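Local atomic coordinates of putative Nitroreductase (PDB entry 3E39), a protein that binds flavin mononucleotide and probably works as a flavin-dependent oxidoreductase of the nitroreductase family, in an assembly of two identical subunits. Residues 11-15 with 109-113; 14-18 with 157-162; 53-57 with 77-81; 125-129 with 145-149. All blocks are in the same frame, centred on the assembly; numbering follows the deposited sequence. Where two conformers were deposited one is given.

Contact 1 of 4, residues 11-15 with 109-113; sequences AIRQR and LLAAH. With FMN (flavin mononucleotide), chain E.
Phosphate oxygen O1P of FMN is gripped by Arg-15, whose stem lies against Leu-109, and by the hydroxyl of Ser-17. Arg-15 NH1 reaches O1P at 2.8 Å in a nearly straight bond (169°), with the oxygen at the edge of the guanidinium plane. Its NH2 takes O3P at 3.0 Å, so the two amino groups share out the phosphate. CG stands anti to the backbone N (chi1 174°); the bend at chi2 brings CD to 3.9 Å from Leu-109 CB, and the one at chi3 turns the head to the cofactor.

The contact joins the end of helix 7-14 to helix 94-114, in a nitroreductase-family FMN-binding domain whose phosphate site borders the second subunit. Leu-110 adds the apolar packing: its CD2 lies 3.8 Å from Ala-11 O and also meets the Ile-12 backbone, while on the second subunit its counterpart Leu-110 packs against it. The His-113 ring offers one face to Arg-15, whose CA sits 4.1 Å from the ring centroid in a CH-pi contact. At the ring edge, a water in the ring plane lies 2.7 Å from His-113 NE2.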
loop_
_atom_site.group_PDB
_atom_site.type_symbol
_atom_site.label_atom_id
_atom_site.label_comp_id
_atom_site.label_asym_id
_atom_site.label_seq_id
_atom_site.Cartn_x
_atom_site.Cartn_y
_atom_site.Cartn_z
ATOM N N ALA A 11 -0.382 -11.896 -8.806
ATOM C CA ALA A 11 -0.434 -10.460 -9.172
ATOM C C ALA A 11 0.553 -9.637 -8.334
ATOM O O ALA A 11 1.282 -8.774 -8.840
ATOM C CB ALA A 11 -1.869 -9.901 -8.998
ATOM N N ILE A 12 0.576 -9.911 -7.029
ATOM C CA ILE A 12 1.489 -9.221 -6.119
ATOM C C ILE A 12 2.922 -9.431 -6.554
ATOM O O ILE A 12 3.697 -8.505 -6.573
ATOM C CB ILE A 12 1.253 -9.649 -4.651
ATOM C CG1 ILE A 12 -0.081 -9.072 -4.210
ATOM C CG2 ILE A 12 2.401 -9.190 -3.740
ATOM C CD1 ILE A 12 -0.710 -9.684 -2.980
ATOM N N ARG A 13 3.261 -10.651 -6.950
ATOM C CA ARG A 13 4.631 -10.945 -7.319
ATOM C C ARG A 13 5.032 -10.475 -8.726
ATOM O O ARG A 13 6.180 -10.083 -8.935
ATOM C CB ARG A 13 4.842 -12.461 -7.191
ATOM C CG ARG A 13 6.185 -13.014 -7.691
ATOM C CD ARG A 13 7.385 -12.426 -6.978
ATOM N NE ARG A 13 8.648 -12.951 -7.487
ATOM C CZ ARG A 13 9.260 -12.505 -8.580
ATOM N NH1 ARG A 13 8.735 -11.521 -9.286
ATOM N NH2 ARG A 13 10.410 -13.054 -8.972
ATOM N N GLN A 14 4.079 -10.528 -9.638
ATOM C CA GLN A 14 4.313 -10.248 -11.051
ATOM C C GLN A 14 4.035 -8.808 -11.490
ATOM O O GLN A 14 4.444 -8.396 -12.563
ATOM C CB GLN A 14 3.520 -11.251 -11.869
ATOM C CG GLN A 14 4.065 -12.674 -11.708
ATOM C CD GLN A 14 3.088 -13.742 -12.108
ATOM O OE1 GLN A 14 2.000 -13.453 -12.599
ATOM N NE2 GLN A 14 3.461 -15.005 -11.871
ATOM N N ARG A 15 3.352 -8.038 -10.656
ATOM C CA ARG A 15 3.156 -6.628 -10.947
ATOM C C ARG A 15 4.517 -5.964 -11.126
ATOM O O ARG A 15 5.378 -6.044 -10.242
ATOM C CB ARG A 15 2.488 -5.939 -9.775
ATOM C CG ARG A 15 2.366 -4.406 -9.910
ATOM C CD ARG A 15 2.542 -3.676 -8.530
ATOM N NE ARG A 15 3.803 -4.087 -7.897
ATOM C CZ ARG A 15 4.997 -3.554 -8.142
ATOM N NH1 ARG A 15 5.133 -2.575 -9.039
ATOM N NH2 ARG A 15 6.064 -4.045 -7.541
ATOM N N LEU A 109 -2.219 -0.058 -8.657
ATOM C CA LEU A 109 -1.194 -0.729 -9.469
ATOM C C LEU A 109 -1.573 -2.213 -9.681
ATOM O O LEU A 109 -1.397 -2.758 -10.776
ATOM C CB LEU A 109 0.182 -0.633 -8.799
ATOM C CG LEU A 109 0.847 0.736 -8.693
ATOM C CD1 LEU A 109 2.208 0.570 -7.984
ATOM C CD2 LEU A 109 0.921 1.414 -10.080
ATOM N N LEU A 110 -2.078 -2.866 -8.621
ATOM C CA LEU A 110 -2.537 -4.251 -8.709
ATOM C C LEU A 110 -3.775 -4.337 -9.632
ATOM O O LEU A 110 -3.900 -5.240 -10.464
ATOM C CB LEU A 110 -2.844 -4.819 -7.322
ATOM C CG LEU A 110 -1.609 -5.035 -6.432
ATOM C CD1 LEU A 110 -1.990 -5.431 -4.991
ATOM C CD2 LEU A 110 -0.667 -6.101 -7.058
ATOM N N ALA A 111 -4.675 -3.373 -9.490
ATOM C CA ALA A 111 -5.863 -3.314 -10.327
ATOM C C ALA A 111 -5.485 -3.129 -11.793
ATOM O O ALA A 111 -6.037 -3.822 -12.667
ATOM C CB ALA A 111 -6.818 -2.219 -9.871
ATOM N N ALA A 112 -4.539 -2.229 -12.062
ATOM C CA ALA A 112 -4.072 -2.022 -13.441
ATOM C C ALA A 112 -3.497 -3.324 -13.987
ATOM O O ALA A 112 -3.827 -3.737 -15.095
ATOM C CB ALA A 112 -3.034 -0.896 -13.515
ATOM N N HIS A 113 -2.624 -3.975 -13.218
ATOM C CA HIS A 113 -2.048 -5.264 -13.627
ATOM C C HIS A 113 -3.119 -6.310 -13.932
ATOM O O HIS A 113 -3.046 -7.020 -14.967
ATOM C CB HIS A 113 -1.119 -5.768 -12.526
ATOM C CG HIS A 113 -0.549 -7.120 -12.788
ATOM N ND1 HIS A 113 0.600 -7.310 -13.520
ATOM C CD2 HIS A 113 -0.976 -8.350 -12.419
ATOM C CE1 HIS A 113 0.865 -8.605 -13.582
ATOM N NE2 HIS A 113 -0.074 -9.258 -12.920
HETATM N N1 FMN E . 9.661 4.877 -11.109
HETATM C C2 FMN E . 10.034 5.852 -12.012
HETATM O O2 FMN E . 10.381 5.566 -13.146
HETATM N N3 FMN E . 9.983 7.183 -11.659
HETATM C C4 FMN E . 9.592 7.609 -10.410
HETATM O O4 FMN E . 9.366 8.817 -10.223
HETATM C C4A FMN E . 9.222 6.636 -9.475
HETATM N N5 FMN E . 8.819 7.038 -8.224
HETATM C C5A FMN E . 8.421 6.089 -7.278
HETATM C C6 FMN E . 8.041 6.519 -6.002
HETATM C C7 FMN E . 7.626 5.592 -5.041
HETATM C C7M FMN E . 7.391 6.043 -3.624
HETATM C C8 FMN E . 7.625 4.221 -5.368
HETATM C C8M FMN E . 7.156 3.200 -4.359
HETATM C C9 FMN E . 8.036 3.801 -6.636
HETATM C C9A FMN E . 8.440 4.736 -7.614
HETATM N N10 FMN E . 8.859 4.326 -8.909
HETATM C C10 FMN E . 9.248 5.279 -9.840
HETATM C "C1'" FMN E . 8.920 2.897 -9.295
HETATM C "C2'" FMN E . 10.116 2.175 -8.668
HETATM O "O2'" FMN E . 11.312 2.526 -9.341
HETATM C "C3'" FMN E . 9.888 0.674 -8.753
HETATM O "O3'" FMN E . 8.721 0.355 -8.030
HETATM C "C4'" FMN E . 11.044 -0.135 -8.169
HETATM O "O4'" FMN E . 12.207 0.098 -8.932
HETATM C "C5'" FMN E . 10.757 -1.617 -8.181
HETATM O "O5'" FMN E . 10.283 -2.032 -9.449
HETATM P P FMN E . 8.902 -2.798 -9.714
HETATM O O1P FMN E . 7.790 -1.791 -9.465
HETATM O O2P FMN E . 8.925 -3.317 -11.142
HETATM O O3P FMN E . 8.852 -3.911 -8.702
HETATM O O HOH W 1 -0.336 -11.941 -12.425
#

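Contact 2 of 4, residues 14-18 with 157-162; sequences QRRSI and NGSSSR. With FMN (flavin mononucleotide), chain E.
Residues 14-18 and 157-162 are both irregular, run 124° apart, and come nearest at Arg-16 and Gly-158, whose CA atoms are 5.4 Å apart. No hydrogen bond joins them directly; the FMN phosphate does. From one side Arg-16 grips it with two nitrogens: NE meets O2P at 2.9 Å, and NH2 meets O3P at 2.8 Å with O3P at the edge of the guanidinium plane. Its CG lies anti to the carbonyl carbon (chi1 -67°); a bend at chi2 lays CD across the peptide of Gly-158 and Ser-159, 3.6 Å from Ser-159 N, and one at chi3 turns the head to the phosphate.

Arg-162 comes in from the other segment, its NH2 also 2.8 Å from O3P in a nearly straight bond. This oxygen therefore gathers arginines from both loops, including Arg-15, whose guanidinium plane is tilted 38° from that of Arg-162; the shared anion would offset the closeness of their charges. Arg-162 is steadied by NH1, which donates to Ser-161 O at 3.0 Å from above the carbonyl plane. Ser-17 completes the cradle: its backbone N gives O2P an almost linear bond of 2.9 Å, and its OG donates to O1P at 2.7 Å.

Trp-40 and Ala-41 of the second subunit accept from the Arg-162 guanidinium, so the phosphate site lies at the dimer interface. Residues 14-18 leave helix 7-14 and reach strand 118-122, where Ile-18 hydrogen-bonds with the Ala-119 backbone, while 157-162 lie between strand 143-152 and helix 165-168.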
loop_
_atom_site.group_PDB
_atom_site.type_symbol
_atom_site.label_atom_id
_atom_site.label_comp_id
_atom_site.label_asym_id
_atom_site.label_seq_id
_atom_site.Cartn_x
_atom_site.Cartn_y
_atom_site.Cartn_z
ATOM N N GLN A 14 4.079 -10.528 -9.638
ATOM C CA GLN A 14 4.313 -10.248 -11.051
ATOM C C GLN A 14 4.035 -8.808 -11.490
ATOM O O GLN A 14 4.444 -8.396 -12.563
ATOM C CB GLN A 14 3.520 -11.251 -11.869
ATOM C CG GLN A 14 4.065 -12.674 -11.708
ATOM C CD GLN A 14 3.088 -13.742 -12.108
ATOM O OE1 GLN A 14 2.000 -13.453 -12.599
ATOM N NE2 GLN A 14 3.461 -15.005 -11.871
ATOM N N ARG A 15 3.352 -8.038 -10.656
ATOM C CA ARG A 15 3.156 -6.628 -10.947
ATOM C C ARG A 15 4.517 -5.964 -11.126
ATOM O O ARG A 15 5.378 -6.044 -10.242
ATOM C CB ARG A 15 2.488 -5.939 -9.775
ATOM C CG ARG A 15 2.366 -4.406 -9.910
ATOM C CD ARG A 15 2.542 -3.676 -8.530
ATOM N NE ARG A 15 3.803 -4.087 -7.897
ATOM C CZ ARG A 15 4.997 -3.554 -8.142
ATOM N NH1 ARG A 15 5.133 -2.575 -9.039
ATOM N NH2 ARG A 15 6.064 -4.045 -7.541
ATOM N N ARG A 16 4.691 -5.256 -12.241
ATOM C CA ARG A 16 5.924 -4.543 -12.499
ATOM C C ARG A 16 5.641 -3.081 -12.849
ATOM O O ARG A 16 4.554 -2.728 -13.339
ATOM C CB ARG A 16 6.670 -5.150 -13.706
ATOM C CG ARG A 16 7.248 -6.555 -13.561
ATOM C CD ARG A 16 8.628 -6.607 -12.933
ATOM N NE ARG A 16 8.631 -6.218 -11.524
ATOM C CZ ARG A 16 8.205 -7.002 -10.537
ATOM N NH1 ARG A 16 7.699 -8.184 -10.797
ATOM N NH2 ARG A 16 8.237 -6.562 -9.275
ATOM N N SER A 17 6.635 -2.240 -12.605
ATOM C CA SER A 17 6.569 -0.870 -13.083
ATOM C C SER A 17 6.786 -0.945 -14.606
ATOM O O SER A 17 7.844 -1.367 -15.076
ATOM C CB SER A 17 7.639 0.013 -12.457
ATOM O OG SER A 17 7.373 0.262 -11.094
ATOM N N ILE A 18 5.756 -0.549 -15.342
ATOM C CA ILE A 18 5.767 -0.524 -16.798
ATOM C C ILE A 18 5.761 0.949 -17.179
ATOM O O ILE A 18 4.890 1.695 -16.732
ATOM C CB ILE A 18 4.562 -1.293 -17.388
ATOM C CG1 ILE A 18 4.639 -2.761 -16.964
ATOM C CG2 ILE A 18 4.533 -1.204 -18.913
ATOM C CD1 ILE A 18 5.978 -3.409 -17.279
ATOM N N ASN A 157 7.753 -5.551 -20.946
ATOM C CA ASN A 157 7.612 -6.292 -19.711
ATOM C C ASN A 157 8.597 -5.536 -18.859
ATOM O O ASN A 157 9.585 -4.987 -19.375
ATOM C CB ASN A 157 8.114 -7.730 -19.844
ATOM C CG ASN A 157 7.317 -8.550 -20.840
ATOM O OD1 ASN A 157 6.123 -8.795 -20.648
ATOM N ND2 ASN A 157 7.984 -9.009 -21.899
ATOM N N GLY A 158 8.340 -5.460 -17.574
ATOM C CA GLY A 158 9.277 -4.801 -16.700
ATOM C C GLY A 158 10.198 -5.856 -16.140
ATOM O O GLY A 158 10.101 -7.034 -16.491
ATOM N N SER A 159 11.101 -5.422 -15.281
ATOM C CA SER A 159 11.979 -6.342 -14.572
ATOM C C SER A 159 12.448 -5.632 -13.311
ATOM O O SER A 159 12.618 -4.408 -13.302
ATOM C CB SER A 159 13.189 -6.757 -15.424
ATOM O OG SER A 159 14.177 -5.730 -15.438
ATOM N N SER A 160 12.644 -6.397 -12.242
ATOM C CA SER A 160 13.136 -5.849 -10.980
ATOM C C SER A 160 13.699 -6.993 -10.145
ATOM O O SER A 160 13.683 -8.160 -10.574
ATOM C CB SER A 160 12.008 -5.127 -10.226
ATOM O OG SER A 160 12.478 -4.451 -9.085
ATOM N N SER A 161 14.161 -6.647 -8.953
ATOM C CA SER A 161 14.735 -7.619 -8.032
ATOM C C SER A 161 14.319 -7.255 -6.626
ATOM O O SER A 161 13.919 -6.132 -6.351
ATOM C CB SER A 161 16.260 -7.609 -8.141
ATOM O OG SER A 161 16.867 -6.417 -7.627
ATOM N N ARG A 162 14.318 -8.240 -5.749
ATOM C CA ARG A 162 14.116 -7.962 -4.325
ATOM C C ARG A 162 15.153 -8.735 -3.538
ATOM O O ARG A 162 15.623 -9.803 -3.980
ATOM C CB ARG A 162 12.722 -8.365 -3.849
ATOM C CG ARG A 162 11.576 -7.526 -4.387
ATOM C CD ARG A 162 11.584 -6.047 -3.936
ATOM N NE ARG A 162 10.322 -5.461 -4.427
ATOM C CZ ARG A 162 10.118 -5.039 -5.671
ATOM N NH1 ARG A 162 11.107 -5.038 -6.555
ATOM N NH2 ARG A 162 8.924 -4.572 -6.028
HETATM N N1 FMN E . 9.661 4.877 -11.109
HETATM C C2 FMN E . 10.034 5.852 -12.012
HETATM O O2 FMN E . 10.381 5.566 -13.146
HETATM N N3 FMN E . 9.983 7.183 -11.659
HETATM C C4 FMN E . 9.592 7.609 -10.410
HETATM O O4 FMN E . 9.366 8.817 -10.223
HETATM C C4A FMN E . 9.222 6.636 -9.475
HETATM N N5 FMN E . 8.819 7.038 -8.224
HETATM C C5A FMN E . 8.421 6.089 -7.278
HETATM C C6 FMN E . 8.041 6.519 -6.002
HETATM C C7 FMN E . 7.626 5.592 -5.041
HETATM C C7M FMN E . 7.391 6.043 -3.624
HETATM C C8 FMN E . 7.625 4.221 -5.368
HETATM C C8M FMN E . 7.156 3.200 -4.359
HETATM C C9 FMN E . 8.036 3.801 -6.636
HETATM C C9A FMN E . 8.440 4.736 -7.614
HETATM N N10 FMN E . 8.859 4.326 -8.909
HETATM C C10 FMN E . 9.248 5.279 -9.840
HETATM C "C1'" FMN E . 8.920 2.897 -9.295
HETATM C "C2'" FMN E . 10.116 2.175 -8.668
HETATM O "O2'" FMN E . 11.312 2.526 -9.341
HETATM C "C3'" FMN E . 9.888 0.674 -8.753
HETATM O "O3'" FMN E . 8.721 0.355 -8.030
HETATM C "C4'" FMN E . 11.044 -0.135 -8.169
HETATM O "O4'" FMN E . 12.207 0.098 -8.932
HETATM C "C5'" FMN E . 10.757 -1.617 -8.181
HETATM O "O5'" FMN E . 10.283 -2.032 -9.449
HETATM P P FMN E . 8.902 -2.798 -9.714
HETATM O O1P FMN E . 7.790 -1.791 -9.465
HETATM O O2P FMN E . 8.925 -3.317 -11.142
HETATM O O3P FMN E . 8.852 -3.911 -8.702
#

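Contact 3 of 4, residues 53-57 with 77-81; sequences LVIRA and GAKVI
The guanidinium of Arg-56 has a water at its edge, in its plane, and Lys-79 O set obliquely to it. That water accepts from Arg-56 NH1 at 3.1 Å and donates to Lys-79 O at 2.6 Å, bridging the two segments. The arginine has stronger ties beyond them: NH2 forms a salt bridge with Asp-28, and NH1 also donates to Val-26 O. Its chain is extended from CG to NE, which carries the charged end out to these partners.

The backbones pair antiparallel. Ile-55 and Ile-81 form a hydrogen-bonded pair, with Ile-55 N to Ile-81 O at 2.8 Å and Ile-81 N to Ile-55 O at 2.9 Å, and Arg-56 faces Val-80 as the non-hydrogen-bonded pair. Beyond it, Ala-57 N reaches Lys-79 O at 3.1 Å, so this oxygen takes both a backbone N-H and the water. On the other flank of strand 80-87, Lys-79 and Val-80 both face Ala-151 in a classic beta bulge.

Val-54 places CG1 anti to its own nitrogen (chi1 177°), where it lies 3.7 Å from Val-80 CG2, the two side chains crossing at a slant. Ile-55 and Ile-81 meet on the other face of the sheet, CB to CB at 4.4 Å.

Strand 50-56 is one of the two outermost strands of this chain's sheet, and strand 80-87 lies between it and strand 143-152. Helix 28-39 covers the Val-54, Arg-56 and Val-80 face through Val-31, while helix 61-66 covers Ile-55 and Ile-81 through Leu-65.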
loop_
_atom_site.group_PDB
_atom_site.type_symbol
_atom_site.label_atom_id
_atom_site.label_comp_id
_atom_site.label_asym_id
_atom_site.label_seq_id
_atom_site.Cartn_x
_atom_site.Cartn_y
_atom_site.Cartn_z
ATOM N N LEU A 53 -7.315 12.760 -9.219
ATOM C CA LEU A 53 -7.546 13.581 -10.397
ATOM C C LEU A 53 -7.044 12.822 -11.610
ATOM O O LEU A 53 -5.864 12.484 -11.696
ATOM C CB LEU A 53 -6.839 14.919 -10.266
ATOM C CG LEU A 53 -7.016 15.879 -11.451
ATOM C CD1 LEU A 53 -8.478 16.137 -11.841
ATOM C CD2 LEU A 53 -6.263 17.148 -11.126
ATOM N N VAL A 54 -7.943 12.570 -12.552
ATOM C CA VAL A 54 -7.598 11.853 -13.781
ATOM C C VAL A 54 -7.178 12.818 -14.863
ATOM O O VAL A 54 -7.892 13.806 -15.127
ATOM C CB VAL A 54 -8.816 11.000 -14.274
ATOM C CG1 VAL A 54 -8.510 10.290 -15.610
ATOM C CG2 VAL A 54 -9.260 9.984 -13.183
ATOM N N ILE A 55 -6.034 12.512 -15.512
ATOM C CA ILE A 55 -5.516 13.335 -16.608
ATOM C C ILE A 55 -5.197 12.421 -17.774
ATOM O O ILE A 55 -4.223 11.658 -17.717
ATOM C CB ILE A 55 -4.225 14.110 -16.228
ATOM C CG1 ILE A 55 -4.460 15.022 -15.010
ATOM C CG2 ILE A 55 -3.726 14.949 -17.412
ATOM C CD1 ILE A 55 -5.395 16.161 -15.233
ATOM N N ARG A 56 -6.020 12.465 -18.817
ATOM C CA ARG A 56 -5.757 11.665 -20.024
ATOM C C ARG A 56 -4.722 12.292 -20.946
ATOM O O ARG A 56 -4.436 13.467 -20.854
ATOM C CB ARG A 56 -7.043 11.388 -20.796
ATOM C CG ARG A 56 -7.957 10.450 -20.047
ATOM C CD ARG A 56 -9.173 10.129 -20.822
ATOM N NE ARG A 56 -9.950 9.006 -20.283
ATOM C CZ ARG A 56 -9.701 7.709 -20.506
ATOM N NH1 ARG A 56 -8.650 7.324 -21.235
ATOM N NH2 ARG A 56 -10.519 6.789 -20.002
ATOM N N ALA A 57 -4.181 11.478 -21.844
ATOM C CA ALA A 57 -3.113 11.893 -22.757
ATOM C C ALA A 57 -3.492 13.096 -23.610
ATOM O O ALA A 57 -2.646 13.938 -23.950
ATOM C CB ALA A 57 -2.742 10.721 -23.661
ATOM N N GLY A 77 4.076 9.541 -22.743
ATOM C CA GLY A 77 3.765 8.252 -23.372
ATOM C C GLY A 77 2.541 7.545 -22.808
ATOM O O GLY A 77 1.924 6.717 -23.483
ATOM N N ALA A 78 2.184 7.880 -21.568
ATOM C CA ALA A 78 1.048 7.262 -20.887
ATOM C C ALA A 78 -0.264 7.637 -21.555
ATOM O O ALA A 78 -0.353 8.674 -22.210
ATOM C CB ALA A 78 1.025 7.696 -19.429
ATOM N N LYS A 79 -1.262 6.775 -21.435
ATOM C CA LYS A 79 -2.596 7.082 -21.966
ATOM C C LYS A 79 -3.472 7.706 -20.910
ATOM O O LYS A 79 -4.379 8.497 -21.229
ATOM C CB LYS A 79 -3.277 5.841 -22.564
ATOM C CG LYS A 79 -2.453 5.183 -23.668
ATOM C CD LYS A 79 -1.916 6.183 -24.701
ATOM C CE LYS A 79 -0.743 5.610 -25.446
ATOM N NZ LYS A 79 -0.033 6.613 -26.287
ATOM N N VAL A 80 -3.216 7.351 -19.650
ATOM C CA VAL A 80 -3.920 7.987 -18.544
ATOM C C VAL A 80 -2.953 8.129 -17.362
ATOM O O VAL A 80 -2.086 7.284 -17.145
ATOM C CB VAL A 80 -5.197 7.200 -18.130
ATOM C CG1 VAL A 80 -4.851 5.806 -17.626
ATOM C CG2 VAL A 80 -6.038 8.000 -17.080
ATOM N N ILE A 81 -3.093 9.235 -16.642
ATOM C CA ILE A 81 -2.349 9.512 -15.427
ATOM C C ILE A 81 -3.387 9.774 -14.314
ATOM O O ILE A 81 -4.357 10.530 -14.521
ATOM C CB ILE A 81 -1.413 10.720 -15.601
ATOM C CG1 ILE A 81 -0.308 10.358 -16.618
ATOM C CG2 ILE A 81 -0.745 11.099 -14.273
ATOM C CD1 ILE A 81 0.526 11.505 -17.094
HETATM O O HOH W 2 -6.390 8.630 -22.924
#

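Contact 4 of 4, residues 125-129 with 145-149; sequences IINQA and FEAAI
With Phe-145 CG anti to its backbone N (chi1 -179°) and Ile-126 CG2 anti to its carbonyl carbon, the methyl of the isoleucine is set over the phenyl ring. CG2 sits 3.7 Å above the plane and only 11° off the normal through the ring centre, a well-centred CH-pi contact. The same methyl touches the strand backbone, 3.4 Å from Glu-146 O, so Ile-126 fills the angle between ring and main chain; its CB also lies 3.5 Å from Phe-145 O.

Two further residues fix the ring. Ile-125 crosses it at about a right angle and brings CG2 to 3.9 Å from CZ; this methyl lies equally close to Ala-148 CB, bridging the two residues. Ala-129 comes in at the edge of the ring, near its plane, with its CB 4.0 Å from Phe-145 CB. No hydrogen bond crosses the contact, and the packing is apolar, although Glu-146 O accepts from Gln-99 of the second subunit.

Around this core, Phe-85 of strand 80-87 meets the Phe-145 ring at about 30°, and Leu-132 and Leu-133 of helix 129-135 also pack on it. Glu-146 and Ala-147 both face Val-84, forming a classic beta bulge in strand 143-152. Residues 125-127 belong to a 3-10 segment that begins earlier in the chain and leads towards helix 129-135; just before them, the backbone nitrogens of Gly-123 and Glu-124 bond FMN. The arrangement thus seats the FMN-binding loop after strand 118-122 against the central sheet of a nitroreductase-type flavoprotein.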
loop_
_atom_site.group_PDB
_atom_site.type_symbol
_atom_site.label_atom_id
_atom_site.label_comp_id
_atom_site.label_asym_id
_atom_site.label_seq_id
_atom_site.Cartn_x
_atom_site.Cartn_y
_atom_site.Cartn_z
ATOM N N ILE A 125 7.874 13.274 -9.090
ATOM C CA ILE A 125 7.062 14.391 -9.513
ATOM C C ILE A 125 6.512 15.188 -8.332
ATOM O O ILE A 125 6.291 16.405 -8.447
ATOM C CB ILE A 125 5.933 13.950 -10.512
ATOM C CG1 ILE A 125 5.250 15.188 -11.138
ATOM C CG2 ILE A 125 4.891 12.976 -9.869
ATOM C CD1 ILE A 125 4.473 14.868 -12.392
ATOM N N ILE A 126 6.310 14.526 -7.193
ATOM C CA ILE A 126 5.741 15.222 -6.036
ATOM C C ILE A 126 6.706 16.229 -5.436
ATOM O O ILE A 126 6.268 17.149 -4.732
ATOM C CB ILE A 126 5.149 14.294 -4.918
ATOM C CG1 ILE A 126 6.248 13.710 -4.031
ATOM C CG2 ILE A 126 4.200 13.206 -5.544
ATOM C CD1 ILE A 126 5.724 12.848 -2.894
ATOM N N ASN A 127 8.001 16.085 -5.745
ATOM C CA ASN A 127 9.013 17.044 -5.270
ATOM C C ASN A 127 8.718 18.463 -5.783
ATOM O O ASN A 127 9.168 19.441 -5.184
ATOM C CB ASN A 127 10.404 16.692 -5.774
ATOM C CG ASN A 127 10.865 15.325 -5.382
ATOM O OD1 ASN A 127 10.279 14.665 -4.520
ATOM N ND2 ASN A 127 11.960 14.884 -6.008
ATOM N N GLN A 128 8.024 18.556 -6.915
ATOM C CA GLN A 128 7.636 19.836 -7.513
ATOM C C GLN A 128 6.215 20.292 -7.172
ATOM O O GLN A 128 5.665 21.176 -7.828
ATOM C CB GLN A 128 7.806 19.744 -9.037
ATOM C CG GLN A 128 9.236 19.648 -9.544
ATOM C CD GLN A 128 9.956 18.322 -9.233
ATOM O OE1 GLN A 128 10.919 18.297 -8.454
ATOM N NE2 GLN A 128 9.477 17.217 -9.837
ATOM N N ALA A 129 5.626 19.731 -6.125
ATOM C CA ALA A 129 4.250 20.072 -5.756
ATOM C C ALA A 129 3.947 21.564 -5.623
ATOM O O ALA A 129 2.901 22.015 -6.046
ATOM C CB ALA A 129 3.873 19.372 -4.415
ATOM N N PHE A 145 0.184 16.392 -2.331
ATOM C CA PHE A 145 0.374 15.636 -3.538
ATOM C C PHE A 145 1.193 14.411 -3.178
ATOM O O PHE A 145 2.346 14.545 -2.772
ATOM C CB PHE A 145 1.038 16.533 -4.596
ATOM C CG PHE A 145 1.287 15.878 -5.930
ATOM C CD1 PHE A 145 0.431 14.909 -6.458
ATOM C CD2 PHE A 145 2.362 16.306 -6.717
ATOM C CE1 PHE A 145 0.682 14.329 -7.698
ATOM C CE2 PHE A 145 2.592 15.744 -7.972
ATOM C CZ PHE A 145 1.747 14.759 -8.467
ATOM N N GLU A 146 0.587 13.227 -3.326
ATOM C CA GLU A 146 1.228 11.968 -2.915
ATOM C C GLU A 146 1.942 11.165 -4.006
ATOM O O GLU A 146 3.008 10.596 -3.754
ATOM C CB GLU A 146 0.186 11.069 -2.261
ATOM C CG GLU A 146 -0.473 11.682 -1.071
ATOM C CD GLU A 146 0.488 11.829 0.086
ATOM O OE1 GLU A 146 0.998 10.797 0.591
ATOM O OE2 GLU A 146 0.734 12.982 0.469
ATOM N N ALA A 147 1.352 11.093 -5.197
ATOM C CA ALA A 147 1.897 10.274 -6.286
ATOM C C ALA A 147 1.152 10.513 -7.569
ATOM O O ALA A 147 0.038 11.020 -7.535
ATOM C CB ALA A 147 1.717 8.775 -5.916
ATOM N N ALA A 148 1.761 10.135 -8.695
ATOM C CA ALA A 148 1.066 10.095 -9.983
ATOM C C ALA A 148 1.232 8.666 -10.484
ATOM O O ALA A 148 2.300 8.125 -10.376
ATOM C CB ALA A 148 1.680 11.066 -11.000
ATOM N N ILE A 149 0.185 8.060 -11.020
ATOM C CA ILE A 149 0.282 6.735 -11.605
ATOM C C ILE A 149 0.079 6.942 -13.089
ATOM O O ILE A 149 -0.974 7.463 -13.502
ATOM C CB ILE A 149 -0.799 5.757 -11.141
ATOM C CG1 ILE A 149 -0.808 5.642 -9.632
ATOM C CG2 ILE A 149 -0.547 4.357 -11.744
ATOM C CD1 ILE A 149 -1.799 4.649 -9.130
#

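From the N terminus, the end of helix 7-14 opens two loops at once, since contacts 1 and 2 share Gln-14 and Arg-15. Within them, contact 3 closes a short loop of two helices, pairing strand 50-56 with strand 80-87. Contact 1 then closes on helix 94-114. Contact 4 follows in series, joining the turn after strand 118-122 to strand 143-152, and contact 2 closes last, enclosing both contacts 3 and 4; none cross. Contacts 3 and 4 meet in the sheet, where Ile-81 packs on Ala-148, and Leu-109 packs on Ile-149 to tie contact 1 to contact 4. Contacts 1 and 2 both hold FMN, and all four touch the second subunit.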